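Local coordinates for protein FucU (Bifidobacterium longum subsp. infantis, PDB 3MVK) that probably interconverts sugar forms, as an L-fucose mutarotase and D-ribose pyranase of the RbsD/FucU family, at residues V45-H50 with C124-G129; L26-G31 with E54-I59; A73-K78 with A135-Q140. All blocks are in the same frame, centred on the assembly; numbering follows the deposited sequence.

Interaction 1 (V45-H50 with C124-G129); sequences VRMDGH and CVIASG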
loop_
_atom_site.group_PDB
_atom_site.type_symbol
_atom_site.label_atom_id
_atom_site.label_comp_id
_atom_site.label_asym_id
_atom_site.label_seq_id
_atom_site.Cartn_x
_atom_site.Cartn_y
_atom_site.Cartn_z
ATOM N N VAL G 45 12.116 9.178 -13.251
ATOM C CA VAL G 45 13.123 8.163 -13.532
ATOM C C VAL G 45 14.494 8.774 -13.333
ATOM O O VAL G 45 14.788 9.797 -13.928
ATOM C CB VAL G 45 12.970 7.630 -14.989
ATOM C CG1 VAL G 45 14.091 6.603 -15.316
ATOM C CG2 VAL G 45 11.569 7.016 -15.202
ATOM N N ARG G 46 15.325 8.166 -12.486
ATOM C CA ARG G 46 16.681 8.684 -12.248
ATOM C C ARG G 46 17.595 8.300 -13.390
ATOM O O ARG G 46 17.616 7.130 -13.821
ATOM C CB ARG G 46 17.302 8.144 -10.957
ATOM C CG ARG G 46 16.504 8.370 -9.671
ATOM C CD ARG G 46 16.108 9.819 -9.446
ATOM N NE ARG G 46 17.277 10.702 -9.399
ATOM C CZ ARG G 46 17.238 11.944 -8.939
ATOM N NH1 ARG G 46 16.104 12.430 -8.452
ATOM N NH2 ARG G 46 18.339 12.697 -8.962
HETATM N N MSE G 47 18.356 9.287 -13.857
HETATM C CA MSE G 47 19.409 9.071 -14.859
HETATM C C MSE G 47 20.631 9.905 -14.514
HETATM O O MSE G 47 21.171 10.611 -15.360
HETATM C CB MSE G 47 18.875 9.444 -16.228
HETATM C CG MSE G 47 17.619 8.697 -16.486
HETATM SE SE MSE G 47 18.134 7.025 -17.221
HETATM C CE MSE G 47 17.518 7.940 -18.837
ATOM N N ASP G 48 21.041 9.799 -13.251
ATOM C CA ASP G 48 22.015 10.717 -12.653
ATOM C C ASP G 48 23.365 10.676 -13.326
ATOM O O ASP G 48 24.081 11.675 -13.324
ATOM C CB ASP G 48 22.163 10.454 -11.153
ATOM C CG ASP G 48 20.905 10.818 -10.375
ATOM O OD1 ASP G 48 19.908 10.083 -10.474
ATOM O OD2 ASP G 48 20.920 11.840 -9.669
ATOM N N GLY G 49 23.717 9.536 -13.907
ATOM C CA GLY G 49 25.019 9.445 -14.556
ATOM C C GLY G 49 25.070 9.913 -15.999
ATOM O O GLY G 49 26.103 9.751 -16.646
ATOM N N HIS G 50 23.973 10.488 -16.509
ATOM C CA HIS G 50 23.872 10.829 -17.938
ATOM C C HIS G 50 23.608 12.301 -18.184
ATOM O O HIS G 50 22.932 12.969 -17.393
ATOM C CB HIS G 50 22.795 9.998 -18.650
ATOM C CG HIS G 50 23.008 8.521 -18.531
ATOM N ND1 HIS G 50 24.069 7.868 -19.122
ATOM C CD2 HIS G 50 22.293 7.566 -17.882
ATOM C CE1 HIS G 50 24.004 6.576 -18.839
ATOM N NE2 HIS G 50 22.934 6.367 -18.091
ATOM N N CYS G 124 6.154 12.325 -17.028
ATOM C CA CYS G 124 7.376 11.753 -16.514
ATOM C C CYS G 124 8.455 12.838 -16.451
ATOM O O CYS G 124 8.558 13.653 -17.358
ATOM C CB CYS G 124 7.821 10.645 -17.456
ATOM S SG CYS G 124 9.472 9.945 -17.156
ATOM N N VAL G 125 9.232 12.834 -15.373
ATOM C CA VAL G 125 10.415 13.720 -15.244
ATOM C C VAL G 125 11.624 12.794 -15.168
ATOM O O VAL G 125 11.678 11.881 -14.342
ATOM C CB VAL G 125 10.332 14.593 -13.964
ATOM C CG1 VAL G 125 11.588 15.464 -13.810
ATOM C CG2 VAL G 125 9.081 15.462 -13.991
ATOM N N ILE G 126 12.567 12.999 -16.072
ATOM C CA ILE G 126 13.808 12.232 -16.099
ATOM C C ILE G 126 14.886 13.062 -15.425
ATOM O O ILE G 126 15.244 14.124 -15.929
ATOM C CB ILE G 126 14.220 11.957 -17.543
ATOM C CG1 ILE G 126 13.150 11.119 -18.248
ATOM C CG2 ILE G 126 15.592 11.256 -17.609
ATOM C CD1 ILE G 126 13.326 11.117 -19.773
ATOM N N ALA G 127 15.408 12.565 -14.302
ATOM C CA ALA G 127 16.386 13.335 -13.510
ATOM C C ALA G 127 17.787 13.029 -14.029
ATOM O O ALA G 127 18.391 12.021 -13.634
ATOM C CB ALA G 127 16.265 12.980 -12.031
ATOM N N SER G 128 18.287 13.871 -14.929
ATOM C CA SER G 128 19.643 13.650 -15.468
ATOM C C SER G 128 20.684 14.157 -14.504
ATOM O O SER G 128 20.374 14.738 -13.454
ATOM C CB SER G 128 19.860 14.349 -16.822
ATOM O OG SER G 128 20.140 15.736 -16.668
ATOM N N GLY G 129 21.940 13.925 -14.873
ATOM C CA GLY G 129 23.052 14.527 -14.150
ATOM C C GLY G 129 23.696 15.684 -14.875
ATOM O O GLY G 129 24.819 16.052 -14.545
HETATM O O HOH W 1 21.007 14.673 -10.803
#
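The methyl group of Ala127 sits beneath the guanidinium of Arg46, its CB 3.4 Å from Arg46 CZ and over the centre of one face. Arg46 gets there by folding back: CG lies opposite the carbonyl carbon (chi1 -56°), and further bends at chi2 and chi3 bring the group down over the neighbouring strand. In the plane of that group, Asp48 is gripped side-on. Arg46 NE meets Asp48 OD1 on its syn lone pair at 2.9 Å, and Arg46 NH2 forms a salt bridge to Asp48 OD2, while NH1 turns to Glu36. Water 1 then links the carboxylate to the second strand, donating to Asp48 OD2 and to Ser128 O. With an alanine here, Asp48 and Glu36 would probably lose their shared positive partner and the methyl of Ala127 its cover.

The other face of this parallel pair is largely apolar: selenomethionine Met47 crosses Ile126, with Met47 CG tightly placed 3.5 Å from Ile126 CG2, and helices 11-19 and 52-60 cover them. Parallel ladder bonds include Val45 N to Val125 O (2.9 Å) and Ala127 N to Val45 O. At the last residue of the type I turn Met47-His50, Gly129 N donates to His50 O, and the His50 ring stacks on His50 of a second subunit. The chemistry thus divides by face: a guanidinium, paired in its plane with Asp48, lies over a methyl on one, and mostly apolar side chains pack on the other.

Interaction 2 (L26-G31 with E54-I59); sequences LVIADG and EILKAI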
loop_
_atom_site.group_PDB
_atom_site.type_symbol
_atom_site.label_atom_id
_atom_site.label_comp_id
_atom_site.label_asym_id
_atom_site.label_seq_id
_atom_site.Cartn_x
_atom_site.Cartn_y
_atom_site.Cartn_z
ATOM N N LEU G 26 7.116 14.927 -21.373
ATOM C CA LEU G 26 8.078 14.525 -20.379
ATOM C C LEU G 26 9.112 15.639 -20.232
ATOM O O LEU G 26 9.275 16.480 -21.129
ATOM C CB LEU G 26 8.739 13.187 -20.747
ATOM C CG LEU G 26 9.583 13.121 -22.026
ATOM C CD1 LEU G 26 10.940 13.826 -21.869
ATOM C CD2 LEU G 26 9.805 11.678 -22.444
ATOM N N VAL G 27 9.809 15.640 -19.111
ATOM C CA VAL G 27 10.822 16.646 -18.863
ATOM C C VAL G 27 12.175 15.958 -18.740
ATOM O O VAL G 27 12.328 15.017 -17.956
ATOM C CB VAL G 27 10.562 17.379 -17.535
ATOM C CG1 VAL G 27 11.655 18.426 -17.264
ATOM C CG2 VAL G 27 9.190 18.060 -17.526
ATOM N N ILE G 28 13.153 16.417 -19.517
ATOM C CA ILE G 28 14.549 16.049 -19.245
ATOM C C ILE G 28 15.059 17.119 -18.300
ATOM O O ILE G 28 15.201 18.285 -18.700
ATOM C CB ILE G 28 15.404 16.007 -20.544
ATOM C CG1 ILE G 28 14.775 15.036 -21.550
ATOM C CG2 ILE G 28 16.870 15.636 -20.203
ATOM C CD1 ILE G 28 15.442 15.019 -22.894
ATOM N N ALA G 29 15.299 16.734 -17.054
ATOM C CA ALA G 29 15.652 17.677 -15.989
ATOM C C ALA G 29 17.163 17.704 -15.873
ATOM O O ALA G 29 17.800 16.655 -15.784
ATOM C CB ALA G 29 15.007 17.234 -14.661
ATOM N N ASP G 30 17.742 18.906 -15.863
ATOM C CA ASP G 30 19.178 19.016 -15.613
ATOM C C ASP G 30 19.517 18.709 -14.139
ATOM O O ASP G 30 18.622 18.498 -13.308
ATOM C CB ASP G 30 19.740 20.377 -16.133
ATOM C CG ASP G 30 19.268 21.602 -15.325
ATOM O OD1 ASP G 30 18.949 21.503 -14.110
ATOM O OD2 ASP G 30 19.278 22.708 -15.927
ATOM N N GLY G 31 20.808 18.625 -13.833
ATOM C CA GLY G 31 21.281 18.209 -12.517
ATOM C C GLY G 31 20.838 19.131 -11.390
ATOM O O GLY G 31 20.717 18.703 -10.233
ATOM N N GLU G 54 22.879 13.127 -24.319
ATOM C CA GLU G 54 22.811 11.688 -24.549
ATOM C C GLU G 54 21.419 11.146 -24.259
ATOM O O GLU G 54 20.937 10.250 -24.970
ATOM C CB GLU G 54 23.891 10.905 -23.809
ATOM C CG GLU G 54 23.901 11.069 -22.338
ATOM C CD GLU G 54 25.133 10.422 -21.695
ATOM O OE1 GLU G 54 25.778 11.080 -20.840
ATOM O OE2 GLU G 54 25.473 9.276 -22.081
ATOM N N ILE G 55 20.756 11.717 -23.249
ATOM C CA ILE G 55 19.367 11.350 -22.978
ATOM C C ILE G 55 18.446 11.754 -24.130
ATOM O O ILE G 55 17.630 10.955 -24.585
ATOM C CB ILE G 55 18.872 11.930 -21.645
ATOM C CG1 ILE G 55 19.634 11.273 -20.500
ATOM C CG2 ILE G 55 17.368 11.680 -21.466
ATOM C CD1 ILE G 55 19.411 11.922 -19.178
ATOM N N LEU G 56 18.565 12.993 -24.599
ATOM C CA LEU G 56 17.717 13.434 -25.709
ATOM C C LEU G 56 17.942 12.570 -26.926
ATOM O O LEU G 56 16.986 12.166 -27.589
ATOM C CB LEU G 56 17.999 14.895 -26.056
ATOM C CG LEU G 56 17.148 15.462 -27.188
ATOM C CD1 LEU G 56 15.615 15.436 -26.889
ATOM C CD2 LEU G 56 17.606 16.896 -27.496
ATOM N N LYS G 57 19.202 12.295 -27.233
ATOM C CA LYS G 57 19.517 11.504 -28.421
ATOM C C LYS G 57 18.844 10.126 -28.347
ATOM O O LYS G 57 18.282 9.651 -29.340
ATOM C CB LYS G 57 21.022 11.342 -28.580
ATOM C CG LYS G 57 21.443 10.611 -29.849
ATOM C CD LYS G 57 22.948 10.297 -29.777
ATOM C CE LYS G 57 23.377 9.434 -30.945
ATOM N NZ LYS G 57 23.282 10.184 -32.231
ATOM N N ALA G 58 18.885 9.498 -27.173
ATOM C CA ALA G 58 18.284 8.199 -26.978
ATOM C C ALA G 58 16.757 8.259 -27.105
ATOM O O ALA G 58 16.140 7.422 -27.777
ATOM C CB ALA G 58 18.714 7.620 -25.625
ATOM N N ILE G 59 16.151 9.254 -26.467
ATOM C CA ILE G 59 14.692 9.400 -26.467
ATOM C C ILE G 59 14.161 9.606 -27.889
ATOM O O ILE G 59 13.180 8.994 -28.272
ATOM C CB ILE G 59 14.230 10.540 -25.543
ATOM C CG1 ILE G 59 14.376 10.098 -24.088
ATOM C CG2 ILE G 59 12.762 10.942 -25.844
ATOM C CD1 ILE G 59 14.172 11.228 -23.098
#
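Ile28 of strand 26-29 faces Leu56 of helix 54-59 with their CA atoms 7.7 Å apart, the two short axes approaching to 10.1 Å and running at 151°, so that the helix segment runs roughly antiparallel to this strand. Ile28 contributes the largest share of the contact, in which all five touching side chains are buried. Its CG1 stands opposite the carbonyl carbon (chi1 -57°) and chi2 is extended, which pushes CD1 out to the helix, where it meets three residues. Ile59 meets it tip to tip, Ile28 CD1 and Ile59 CD1 being 4.0 Å apart. Ile55 instead slides past in the opposite direction, and its CG2 branch comes within 4.1 Å of Ile28 CD1. Leu56 offers its backbone as well as its side chain: Leu56 CA and Leu56 CD1 both lie 4.0 Å from Ile28 CD1.

This is the helix-on-sheet layer of an alpha/beta fold. Strand 25-29 is an inner strand, bonded through its backbone to strand 124-128 and to strand 137-140, and helix 52-60 packs across all three: Ile55 also touches Ser128, Ile59 reaches Ile126 and Leu139, and Leu56 lies on Leu137. Two residues back along the strand, Leu26 points to the same side and brings its CD1 to 4.3 Å from Ile59 CD1, a looser approach at the C-terminal end of the helix segment.

Interaction 3 (A73-K78 with A135-Q140); sequences ATLMEK and ANLILQ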
loop_
_atom_site.group_PDB
_atom_site.type_symbol
_atom_site.label_atom_id
_atom_site.label_comp_id
_atom_site.label_asym_id
_atom_site.label_seq_id
_atom_site.Cartn_x
_atom_site.Cartn_y
_atom_site.Cartn_z
ATOM N N ALA G 73 9.245 21.160 -28.241
ATOM C CA ALA G 73 10.331 21.145 -27.254
ATOM C C ALA G 73 10.392 22.495 -26.546
ATOM O O ALA G 73 10.228 23.534 -27.183
ATOM C CB ALA G 73 11.664 20.812 -27.931
ATOM N N THR G 74 10.564 22.496 -25.224
ATOM C CA THR G 74 10.562 23.773 -24.506
ATOM C C THR G 74 11.756 23.865 -23.577
ATOM O O THR G 74 11.983 22.962 -22.766
ATOM C CB THR G 74 9.263 23.965 -23.656
ATOM O OG1 THR G 74 8.118 23.696 -24.456
ATOM C CG2 THR G 74 9.154 25.373 -23.110
ATOM N N LEU G 75 12.481 24.988 -23.682
ATOM C CA LEU G 75 13.575 25.331 -22.769
ATOM C C LEU G 75 13.142 26.284 -21.665
ATOM O O LEU G 75 12.105 26.940 -21.753
ATOM C CB LEU G 75 14.737 25.994 -23.544
ATOM C CG LEU G 75 15.546 25.098 -24.472
ATOM C CD1 LEU G 75 16.340 25.988 -25.434
ATOM C CD2 LEU G 75 16.483 24.148 -23.728
HETATM N N MSE G 76 13.951 26.349 -20.620
HETATM C CA MSE G 76 13.794 27.342 -19.567
HETATM C C MSE G 76 14.590 28.600 -19.938
HETATM O O MSE G 76 15.779 28.522 -20.224
HETATM C CB MSE G 76 14.323 26.787 -18.244
HETATM C CG MSE G 76 14.128 27.721 -17.060
HETATM SE SE MSE G 76 14.960 27.097 -15.444
HETATM C CE MSE G 76 13.509 25.919 -14.802
ATOM N N GLU G 77 13.936 29.757 -19.914
ATOM C CA GLU G 77 14.623 31.029 -20.138
ATOM C C GLU G 77 15.532 31.377 -18.975
ATOM O O GLU G 77 15.200 31.121 -17.825
ATOM C CB GLU G 77 13.586 32.145 -20.317
ATOM C CG GLU G 77 12.792 31.981 -21.596
ATOM C CD GLU G 77 11.581 32.886 -21.699
ATOM O OE1 GLU G 77 11.390 33.758 -20.834
ATOM O OE2 GLU G 77 10.802 32.710 -22.665
ATOM N N LYS G 78 16.678 31.990 -19.272
ATOM C CA LYS G 78 17.581 32.411 -18.206
ATOM C C LYS G 78 16.948 33.500 -17.364
ATOM O O LYS G 78 16.235 34.365 -17.886
ATOM C CB LYS G 78 18.927 32.849 -18.779
ATOM C CG LYS G 78 19.559 31.744 -19.605
ATOM C CD LYS G 78 21.041 31.997 -19.904
ATOM C CE LYS G 78 21.260 33.326 -20.623
ATOM N NZ LYS G 78 22.644 33.330 -21.208
ATOM N N ALA G 135 19.555 23.512 -18.794
ATOM C CA ALA G 135 19.576 22.363 -19.726
ATOM C C ALA G 135 18.299 21.523 -19.624
ATOM O O ALA G 135 18.220 20.416 -20.173
ATOM C CB ALA G 135 20.810 21.511 -19.479
ATOM N N ASN G 136 17.297 22.056 -18.937
ATOM C CA ASN G 136 15.980 21.394 -18.868
ATOM C C ASN G 136 15.301 21.416 -20.202
ATOM O O ASN G 136 15.420 22.401 -20.929
ATOM C CB ASN G 136 15.091 22.107 -17.860
ATOM C CG ASN G 136 15.783 22.290 -16.548
ATOM O OD1 ASN G 136 16.007 23.421 -16.083
ATOM N ND2 ASN G 136 16.135 21.207 -15.945
ATOM N N LEU G 137 14.592 20.350 -20.543
ATOM C CA LEU G 137 13.887 20.328 -21.816
ATOM C C LEU G 137 12.596 19.557 -21.682
ATOM O O LEU G 137 12.615 18.385 -21.293
ATOM C CB LEU G 137 14.782 19.725 -22.910
ATOM C CG LEU G 137 14.341 19.834 -24.375
ATOM C CD1 LEU G 137 14.410 21.272 -24.889
ATOM C CD2 LEU G 137 15.191 18.917 -25.250
ATOM N N ILE G 138 11.482 20.233 -21.972
ATOM C CA ILE G 138 10.160 19.562 -22.055
ATOM C C ILE G 138 9.936 19.084 -23.477
ATOM O O ILE G 138 10.151 19.851 -24.418
ATOM C CB ILE G 138 8.999 20.490 -21.641
ATOM C CG1 ILE G 138 9.311 21.184 -20.295
ATOM C CG2 ILE G 138 7.667 19.686 -21.562
ATOM C CD1 ILE G 138 8.192 22.143 -19.760
ATOM N N LEU G 139 9.511 17.826 -23.642
ATOM C CA LEU G 139 9.230 17.254 -24.965
ATOM C C LEU G 139 7.775 16.824 -25.012
ATOM O O LEU G 139 7.298 16.214 -24.048
ATOM C CB LEU G 139 10.084 16.022 -25.213
ATOM C CG LEU G 139 11.602 16.221 -25.270
ATOM C CD1 LEU G 139 12.237 14.887 -25.602
ATOM C CD2 LEU G 139 11.935 17.254 -26.352
ATOM N N GLN G 140 7.074 17.161 -26.094
ATOM C CA GLN G 140 5.675 16.758 -26.267
ATOM C C GLN G 140 5.561 15.700 -27.356
ATOM O O GLN G 140 6.067 15.878 -28.472
ATOM C CB GLN G 140 4.804 17.957 -26.651
ATOM C CG GLN G 140 3.318 17.614 -26.702
ATOM C CD GLN G 140 2.467 18.858 -26.738
ATOM O OE1 GLN G 140 2.496 19.669 -25.805
ATOM N NE2 GLN G 140 1.694 19.022 -27.812
HETATM O O HOH W 2 7.177 21.196 -24.871
HETATM O O HOH W 3 16.274 24.777 -20.120
#
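Leu75 and Leu137 cross over one face of the antiparallel pair 73-76 and 137-140, with Leu75 CD2 3.7 Å from Leu137 CD1. Next to them the methyl of Ala73 is flanked by Leu137 CD1 and, at 3.9 Å from its CB, by Leu139 CD2; helix 88-97 covers Ala73 and Leu75. In this alpha/beta fold, strand 137-140 lies between 25-29 and 73-76 in a mixed sheet. On the reverse face, Thr74 and Ile138 stand directly opposite, CB to CB at 4.0 Å, as the hydrogen-bonded pair. Thr74 N donates to Ile138 O at 2.8 Å. In return, Ile138 N donates to Thr74 O. The threonine hydroxyl, beside its own backbone N at chi1 -50°, reaches water 2 at 2.7 Å from Thr74 OG1.

Beyond this pair the strands part, and water 3 fills in for a direct bond, accepting from Met76 N at 2.8 Å and donating to Asn136 O. Selenomethionine Met76 lies alongside Asn136, its CE 3.8 Å from Asn136 OD1. That amide oxygen is hydrogen-bonded to a glycerol, probably from the crystallisation liquor, and Phe115 packs on both side chains. Direct bonds thus zip the strands in the middle, and a bridging water takes over where the polar end begins.

How the interactions relate
All three contacts are buried and belong to one mixed sheet, read in the order 43-47, 124-128, 25-29, 137-140 and 73-76. Interactions 1 and 3 are strand pairs, parallel and antiparallel respectively, whereas interaction 2 seats a helix on the strand between them. Interaction 2 touches both: Ile126 N lies 2.8 Å from Val27 O, and Ile28 N lies 2.7 Å from Leu137 O, each probably a hydrogen bond. Interactions 1 and 3 do not touch, their centres about 15 Å apart. Chemistry follows position: interaction 2 is wholly apolar, while both strand pairs include bridging water, to which interaction 1 adds an ion pair and a meeting with another subunit at the sheet's edge.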